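PDB 6JIX: taurine:2-oxoglutarate aminotransferase from Bifidobacterium kashiwanohense PV20-2, which probably catalyses the pyridoxal-phosphate-dependent transfer of the amino group of taurine to 2-oxoglutarate, yielding glutamate. Local coordinates for residues Q21-Q26 against D156-A161; S142-T147 against N152-W157. All blocks are in the same frame, centred on the assembly; numbering follows the deposited sequence.

Interaction 1. Residues Q21-Q26 against D156-A161; sequences QSWHKQ and DWRRFA. With GLU (glutamic acid), chain F.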
loop_
_atom_site.group_PDB
_atom_site.type_symbol
_atom_site.label_atom_id
_atom_site.label_comp_id
_atom_site.label_asym_id
_atom_site.label_seq_id
_atom_site.Cartn_x
_atom_site.Cartn_y
_atom_site.Cartn_z
ATOM N N GLN A 21 -8.992 14.482 0.182
ATOM C CA GLN A 21 -10.069 13.531 -0.067
ATOM C C GLN A 21 -9.865 12.788 -1.387
ATOM O O GLN A 21 -9.565 13.401 -2.417
ATOM C CB GLN A 21 -11.390 14.284 -0.113
ATOM C CG GLN A 21 -12.578 13.408 -0.173
ATOM C CD GLN A 21 -12.659 12.542 1.026
ATOM O OE1 GLN A 21 -13.202 12.946 2.060
ATOM N NE2 GLN A 21 -12.105 11.338 0.918
ATOM N N SER A 22 -10.043 11.472 -1.364
ATOM C CA SER A 22 -9.956 10.690 -2.590
ATOM C C SER A 22 -11.125 10.980 -3.525
ATOM O O SER A 22 -12.277 11.111 -3.088
ATOM C CB SER A 22 -9.919 9.197 -2.273
ATOM O OG SER A 22 -8.826 8.882 -1.433
ATOM N N TRP A 23 -10.808 11.089 -4.824
ATOM C CA TRP A 23 -11.781 11.101 -5.924
ATOM C C TRP A 23 -12.784 12.250 -5.828
ATOM O O TRP A 23 -13.942 12.099 -6.229
ATOM C CB TRP A 23 -12.534 9.773 -6.029
ATOM C CG TRP A 23 -11.696 8.514 -5.964
ATOM C CD1 TRP A 23 -11.738 7.574 -4.986
ATOM C CD2 TRP A 23 -10.740 8.036 -6.928
ATOM N NE1 TRP A 23 -10.867 6.544 -5.257
ATOM C CE2 TRP A 23 -10.239 6.802 -6.444
ATOM C CE3 TRP A 23 -10.256 8.526 -8.149
ATOM C CZ2 TRP A 23 -9.279 6.055 -7.134
ATOM C CZ3 TRP A 23 -9.294 7.781 -8.833
ATOM C CH2 TRP A 23 -8.821 6.558 -8.320
ATOM N N HIS A 24 -12.355 13.412 -5.333
ATOM C CA HIS A 24 -13.252 14.544 -5.107
ATOM C C HIS A 24 -12.453 15.832 -5.260
ATOM O O HIS A 24 -11.219 15.822 -5.233
ATOM C CB HIS A 24 -13.917 14.488 -3.718
ATOM C CG HIS A 24 -15.252 13.800 -3.710
ATOM N ND1 HIS A 24 -15.412 12.468 -4.044
ATOM C CD2 HIS A 24 -16.492 14.257 -3.404
ATOM C CE1 HIS A 24 -16.690 12.139 -3.955
ATOM N NE2 HIS A 24 -17.366 13.206 -3.566
ATOM N N LYS A 25 -13.160 16.944 -5.456
ATOM C CA LYS A 25 -12.505 18.230 -5.272
ATOM C C LYS A 25 -12.338 18.477 -3.780
ATOM O O LYS A 25 -13.146 18.033 -2.966
ATOM C CB LYS A 25 -13.302 19.367 -5.911
ATOM C CG LYS A 25 -13.896 19.033 -7.250
ATOM C CD LYS A 25 -14.068 20.291 -8.075
ATOM C CE LYS A 25 -14.965 20.049 -9.286
ATOM N NZ LYS A 25 -14.544 20.898 -10.452
ATOM N N GLN A 26 -11.302 19.217 -3.426
ATOM C CA GLN A 26 -10.988 19.373 -2.023
ATOM C C GLN A 26 -11.938 20.375 -1.381
ATOM O O GLN A 26 -12.535 21.220 -2.056
ATOM C CB GLN A 26 -9.541 19.842 -1.850
ATOM C CG GLN A 26 -8.487 18.748 -2.028
ATOM C CD GLN A 26 -9.037 17.338 -1.819
ATOM O OE1 GLN A 26 -9.196 16.888 -0.686
ATOM N NE2 GLN A 26 -9.331 16.640 -2.913
ATOM N N ASP A 156 -11.722 0.755 -15.861
ATOM C CA ASP A 156 -12.603 1.915 -15.827
ATOM C C ASP A 156 -11.786 3.211 -15.909
ATOM O O ASP A 156 -10.554 3.227 -15.793
ATOM C CB ASP A 156 -13.545 1.872 -14.606
ATOM C CG ASP A 156 -12.837 2.096 -13.250
ATOM O OD1 ASP A 156 -13.326 1.527 -12.237
ATOM O OD2 ASP A 156 -11.827 2.846 -13.184
ATOM N N TRP A 157 -12.507 4.312 -16.130
ATOM C CA TRP A 157 -11.908 5.571 -16.549
ATOM C C TRP A 157 -10.964 6.176 -15.517
ATOM O O TRP A 157 -10.263 7.136 -15.846
ATOM C CB TRP A 157 -13.020 6.568 -16.898
ATOM C CG TRP A 157 -14.109 6.723 -15.838
ATOM C CD1 TRP A 157 -15.354 6.157 -15.853
ATOM C CD2 TRP A 157 -14.048 7.521 -14.644
ATOM N NE1 TRP A 157 -16.059 6.535 -14.735
ATOM C CE2 TRP A 157 -15.284 7.376 -13.980
ATOM C CE3 TRP A 157 -13.071 8.342 -14.074
ATOM C CZ2 TRP A 157 -15.568 8.017 -12.776
ATOM C CZ3 TRP A 157 -13.351 8.974 -12.864
ATOM C CH2 TRP A 157 -14.589 8.806 -12.232
ATOM N N ARG A 158 -10.918 5.652 -14.292
ATOM C CA ARG A 158 -9.936 6.144 -13.330
ATOM C C ARG A 158 -8.503 5.882 -13.779
ATOM O O ARG A 158 -7.570 6.455 -13.197
ATOM C CB ARG A 158 -10.204 5.522 -11.961
ATOM C CG ARG A 158 -11.498 6.032 -11.311
ATOM C CD ARG A 158 -11.689 5.430 -9.949
ATOM N NE ARG A 158 -12.276 4.101 -10.048
ATOM C CZ ARG A 158 -12.655 3.380 -9.000
ATOM N NH1 ARG A 158 -12.492 3.861 -7.777
ATOM N NH2 ARG A 158 -13.199 2.183 -9.179
ATOM N N ARG A 159 -8.315 5.012 -14.777
ATOM C CA ARG A 159 -7.017 4.780 -15.400
ATOM C C ARG A 159 -6.530 5.968 -16.246
ATOM O O ARG A 159 -5.316 6.129 -16.417
ATOM C CB ARG A 159 -7.106 3.513 -16.265
ATOM C CG ARG A 159 -6.246 3.536 -17.523
ATOM C CD ARG A 159 -6.105 2.147 -18.097
ATOM N NE ARG A 159 -7.398 1.657 -18.543
ATOM C CZ ARG A 159 -7.923 1.917 -19.736
ATOM N NH1 ARG A 159 -7.253 2.657 -20.607
ATOM N NH2 ARG A 159 -9.120 1.437 -20.063
ATOM N N PHE A 160 -7.439 6.814 -16.757
ATOM C CA PHE A 160 -7.044 7.862 -17.697
ATOM C C PHE A 160 -6.041 8.823 -17.059
ATOM O O PHE A 160 -5.075 9.258 -17.709
ATOM C CB PHE A 160 -8.278 8.614 -18.214
ATOM C CG PHE A 160 -9.288 7.740 -18.914
ATOM C CD1 PHE A 160 -9.004 6.406 -19.218
ATOM C CD2 PHE A 160 -10.528 8.251 -19.274
ATOM C CE1 PHE A 160 -9.956 5.584 -19.858
ATOM C CE2 PHE A 160 -11.484 7.450 -19.913
ATOM C CZ PHE A 160 -11.203 6.107 -20.201
ATOM N N ALA A 161 -6.273 9.198 -15.794
ATOM C CA ALA A 161 -5.320 10.055 -15.095
ATOM C C ALA A 161 -3.967 9.374 -14.978
ATOM O O ALA A 161 -2.931 9.982 -15.266
ATOM C CB ALA A 161 -5.848 10.430 -13.710
HETATM N N GLU F . -13.838 5.635 -2.934
HETATM C CA GLU F . -12.890 6.495 -2.223
HETATM C C GLU F . -11.557 5.801 -1.917
HETATM O O GLU F . -11.118 4.893 -2.688
HETATM C CB GLU F . -13.669 6.968 -0.994
HETATM C CG GLU F . -13.278 8.379 -0.585
HETATM C CD GLU F . -14.224 9.478 -1.051
HETATM O OE1 GLU F . -15.233 9.250 -1.774
HETATM O OE2 GLU F . -13.965 10.648 -0.684
HETATM O OXT GLU F . -10.864 6.186 -0.937
#
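Trp23 lays one face of its indole over the aliphatic part of Arg158, at the edge of a glutamate pocket in this class-III aminotransferase. The two side chains cross at about a right angle. Trp23 stands at the third position of a type II turn, Gln21 to His24, and reaches out towards a type I turn, Asp156 to Arg159, that leads into helix 159-162. The contact is a CH-pi one: Arg158 CD lies 3.5 Å from the centroid of the six-membered ring of Trp23, 15° off its normal, while Arg158 CG packs 3.7 Å from Trp23 CZ3. The guanidinium, 61° from the ring plane, adds at most a weak, long cation-pi attraction. What holds it is Asp156: a bend at chi3 (-82°) turns the guanidinium of Arg158 back to this residue, where NH2 forms a salt bridge with Asp156 OD1 (3.1 Å), which lies in the guanidinium plane and is met on its syn side. Arg158 N bonds to Asp156 OD2 (3.2 Å), capping the turn, and Asn225 also bonds to OD1. Within 21-26, Gln21 and Gln26 tie the loop back on itself, Gln21 N donating to Gln26 OE1 (2.6 Å), and Pro84 of the second subunit accepts from Gln21 NE2. An alanine in place of Trp23 would remove the whole indole, and would probably open a gap over Arg158 CD and leave the glutamate carboxylate without its indole donor. That donor is Trp23 NE1, at the ring edge, which bonds to O of the glutamate at 3.1 Å.

Interaction 2. Residues S142-T147 against N152-W157; sequences SYHGST and NASGDW. With PLP (pyridoxal-5'-phosphate), chain G.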
loop_
_atom_site.group_PDB
_atom_site.type_symbol
_atom_site.label_atom_id
_atom_site.label_comp_id
_atom_site.label_asym_id
_atom_site.label_seq_id
_atom_site.Cartn_x
_atom_site.Cartn_y
_atom_site.Cartn_z
ATOM N N SER A 142 -13.499 -3.292 -15.164
ATOM C CA SER A 142 -12.761 -3.802 -14.016
ATOM C C SER A 142 -12.072 -2.650 -13.301
ATOM O O SER A 142 -11.793 -1.600 -13.900
ATOM C CB SER A 142 -11.724 -4.856 -14.442
ATOM O OG SER A 142 -10.513 -4.263 -14.903
ATOM N N TYR A 143 -11.822 -2.855 -12.009
ATOM C CA TYR A 143 -10.967 -1.978 -11.215
ATOM C C TYR A 143 -10.024 -2.830 -10.378
ATOM O O TYR A 143 -10.464 -3.769 -9.702
ATOM C CB TYR A 143 -11.778 -1.051 -10.307
ATOM C CG TYR A 143 -10.916 -0.103 -9.498
ATOM C CD1 TYR A 143 -10.273 0.971 -10.105
ATOM C CD2 TYR A 143 -10.732 -0.289 -8.123
ATOM C CE1 TYR A 143 -9.473 1.855 -9.368
ATOM C CE2 TYR A 143 -9.939 0.587 -7.373
ATOM C CZ TYR A 143 -9.304 1.664 -8.001
ATOM O OH TYR A 143 -8.503 2.540 -7.268
ATOM N N HIS A 144 -8.724 -2.492 -10.425
ATOM C CA HIS A 144 -7.688 -3.238 -9.715
ATOM C C HIS A 144 -6.785 -2.390 -8.832
ATOM O O HIS A 144 -5.797 -2.912 -8.306
ATOM C CB HIS A 144 -6.810 -4.011 -10.707
ATOM C CG HIS A 144 -7.560 -5.030 -11.500
ATOM N ND1 HIS A 144 -8.005 -6.215 -10.956
ATOM C CD2 HIS A 144 -7.958 -5.035 -12.797
ATOM C CE1 HIS A 144 -8.630 -6.914 -11.888
ATOM N NE2 HIS A 144 -8.610 -6.224 -13.015
ATOM N N GLY A 145 -7.055 -1.096 -8.691
ATOM C CA GLY A 145 -6.236 -0.218 -7.883
ATOM C C GLY A 145 -5.832 1.025 -8.650
ATOM O O GLY A 145 -6.047 1.147 -9.855
ATOM N N SER A 146 -5.206 1.950 -7.919
ATOM C CA SER A 146 -4.928 3.278 -8.450
ATOM C C SER A 146 -3.448 3.559 -8.671
ATOM O O SER A 146 -3.113 4.544 -9.348
ATOM C CB SER A 146 -5.508 4.353 -7.519
ATOM O OG SER A 146 -5.287 3.996 -6.172
ATOM N N THR A 147 -2.555 2.732 -8.141
ATOM C CA THR A 147 -1.146 2.944 -8.422
ATOM C C THR A 147 -0.858 2.605 -9.888
ATOM O O THR A 147 -1.635 1.910 -10.548
ATOM C CB THR A 147 -0.285 2.127 -7.448
ATOM O OG1 THR A 147 -0.812 0.804 -7.313
ATOM C CG2 THR A 147 -0.304 2.767 -6.075
ATOM N N ASN A 152 -3.041 0.939 -14.696
ATOM C CA ASN A 152 -2.923 0.555 -16.098
ATOM C C ASN A 152 -3.659 -0.755 -16.357
ATOM O O ASN A 152 -4.263 -0.938 -17.423
ATOM C CB ASN A 152 -1.453 0.446 -16.507
ATOM C CG ASN A 152 -0.906 1.744 -17.054
ATOM O OD1 ASN A 152 -1.075 2.074 -18.238
ATOM N ND2 ASN A 152 -0.246 2.494 -16.195
ATOM N N ALA A 153 -3.641 -1.671 -15.385
ATOM C CA ALA A 153 -4.389 -2.911 -15.546
ATOM C C ALA A 153 -5.893 -2.701 -15.400
ATOM O O ALA A 153 -6.673 -3.495 -15.943
ATOM C CB ALA A 153 -3.904 -3.954 -14.538
ATOM N N SER A 154 -6.316 -1.643 -14.710
ATOM C CA SER A 154 -7.737 -1.392 -14.494
ATOM C C SER A 154 -8.412 -0.886 -15.762
ATOM O O SER A 154 -7.817 -0.139 -16.550
ATOM C CB SER A 154 -7.925 -0.388 -13.366
ATOM O OG SER A 154 -7.449 -0.960 -12.171
ATOM N N GLY A 155 -9.664 -1.300 -15.952
ATOM C CA GLY A 155 -10.441 -0.910 -17.117
ATOM C C GLY A 155 -11.161 0.423 -17.027
ATOM O O GLY A 155 -11.217 1.164 -18.023
ATOM N N ASP A 156 -11.722 0.755 -15.861
ATOM C CA ASP A 156 -12.603 1.915 -15.827
ATOM C C ASP A 156 -11.786 3.211 -15.909
ATOM O O ASP A 156 -10.554 3.227 -15.793
ATOM C CB ASP A 156 -13.545 1.872 -14.606
ATOM C CG ASP A 156 -12.837 2.096 -13.250
ATOM O OD1 ASP A 156 -13.326 1.527 -12.237
ATOM O OD2 ASP A 156 -11.827 2.846 -13.184
ATOM N N TRP A 157 -12.507 4.312 -16.130
ATOM C CA TRP A 157 -11.908 5.571 -16.549
ATOM C C TRP A 157 -10.964 6.176 -15.517
ATOM O O TRP A 157 -10.263 7.136 -15.846
ATOM C CB TRP A 157 -13.020 6.568 -16.898
ATOM C CG TRP A 157 -14.109 6.723 -15.838
ATOM C CD1 TRP A 157 -15.354 6.157 -15.853
ATOM C CD2 TRP A 157 -14.048 7.521 -14.644
ATOM N NE1 TRP A 157 -16.059 6.535 -14.735
ATOM C CE2 TRP A 157 -15.284 7.376 -13.980
ATOM C CE3 TRP A 157 -13.071 8.342 -14.074
ATOM C CZ2 TRP A 157 -15.568 8.017 -12.776
ATOM C CZ3 TRP A 157 -13.351 8.974 -12.864
ATOM C CH2 TRP A 157 -14.589 8.806 -12.232
HETATM N N1 PLP G . -9.398 -4.786 -6.692
HETATM C C2 PLP G . -10.715 -4.656 -6.513
HETATM C C2A PLP G . -11.678 -5.696 -7.059
HETATM C C3 PLP G . -11.239 -3.542 -5.810
HETATM O O3 PLP G . -12.597 -3.379 -5.613
HETATM C C4 PLP G . -10.386 -2.590 -5.299
HETATM C C4A PLP G . -10.995 -1.382 -4.530
HETATM O O4A PLP G . -12.140 -1.000 -4.775
HETATM C C5 PLP G . -8.985 -2.772 -5.513
HETATM C C6 PLP G . -8.515 -3.892 -6.212
HETATM C C5A PLP G . -7.973 -1.712 -4.942
HETATM O O4P PLP G . -7.846 -2.003 -3.587
HETATM P P PLP G . -7.179 -0.910 -2.582
HETATM O O1P PLP G . -6.953 -1.503 -1.261
HETATM O O2P PLP G . -5.821 -0.529 -3.022
HETATM O O3P PLP G . -8.171 0.448 -2.530
#
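Tyr143 slants across the carboxylate of Asp156 where the loop 142-147, which lines the pyridoxal-phosphate pocket with Tyr143, His144 and Gly145, folds back against the end of helix 148-153. With CG anti to the backbone N (chi1 -178°), the tyrosine is carried between the carboxylate and the cofactor. Its CB lies 3.6 Å from Asp156 OD1; CG and CD1 continue along the same carboxylate, Tyr143 CD1 lying 3.9 Å from Asp156 OD2, with ring and carboxylate planes only 17° apart. The far edge faces the cofactor: CD2 approaches C4, and Tyr143 CE2 comes within 3.6 Å of C4A of the cofactor. At the tip, OH packs on Trp23. Gly145 N sits over the centre of one ring face, and the Arg158 guanidinium makes a cation-pi contact on the opposite one.

Backbone and serine bonds join the loop to the end of the helix. Ser142 O accepts two bonds, from Gly155 N (3.0 Å), well above the carbonyl plane, and from Asp156 N (3.1 Å), nearly in line with the C=O bond. Ser142 OG takes a further bond from Gly155 N, and bonds also with Cys139 O. Ser154 OG accepts from His144 N (2.6 Å) and bonds to Ala150 O, linking the loop to the last turn of the helix. His144 carries its imidazole past Ala153 to Asp252 OD2, and Gly145 adopts backbone angles (phi 129°) at which a CB would collide with the carbonyl O of His144.

The loop thus lies between strand 135-139 and helix 148-153, with His144 and Ala153 packed on strand 213-219 and Asn152 and Ala153 touching strand 171-174.

In the fold
From the N terminus, the loop that follows helix 8-18 is the first to be used: interaction 1 joins it to the start of helix 159-162, closing a loop of about 130 residues. Interaction 2 nests at the far end of that span and closes a short loop that contains helix 148-153. The two do not cross; they end on the same stretch of chain and share Asp156 and Trp157. Their centres are 11 Å apart and they touch directly, as where Arg159 NE probably bonds Ser154 O (2.7 Å). Together they tie the N-terminal loop to the large seven-stranded sheet through the segment after strand 135-139, on a side that also meets the second subunit.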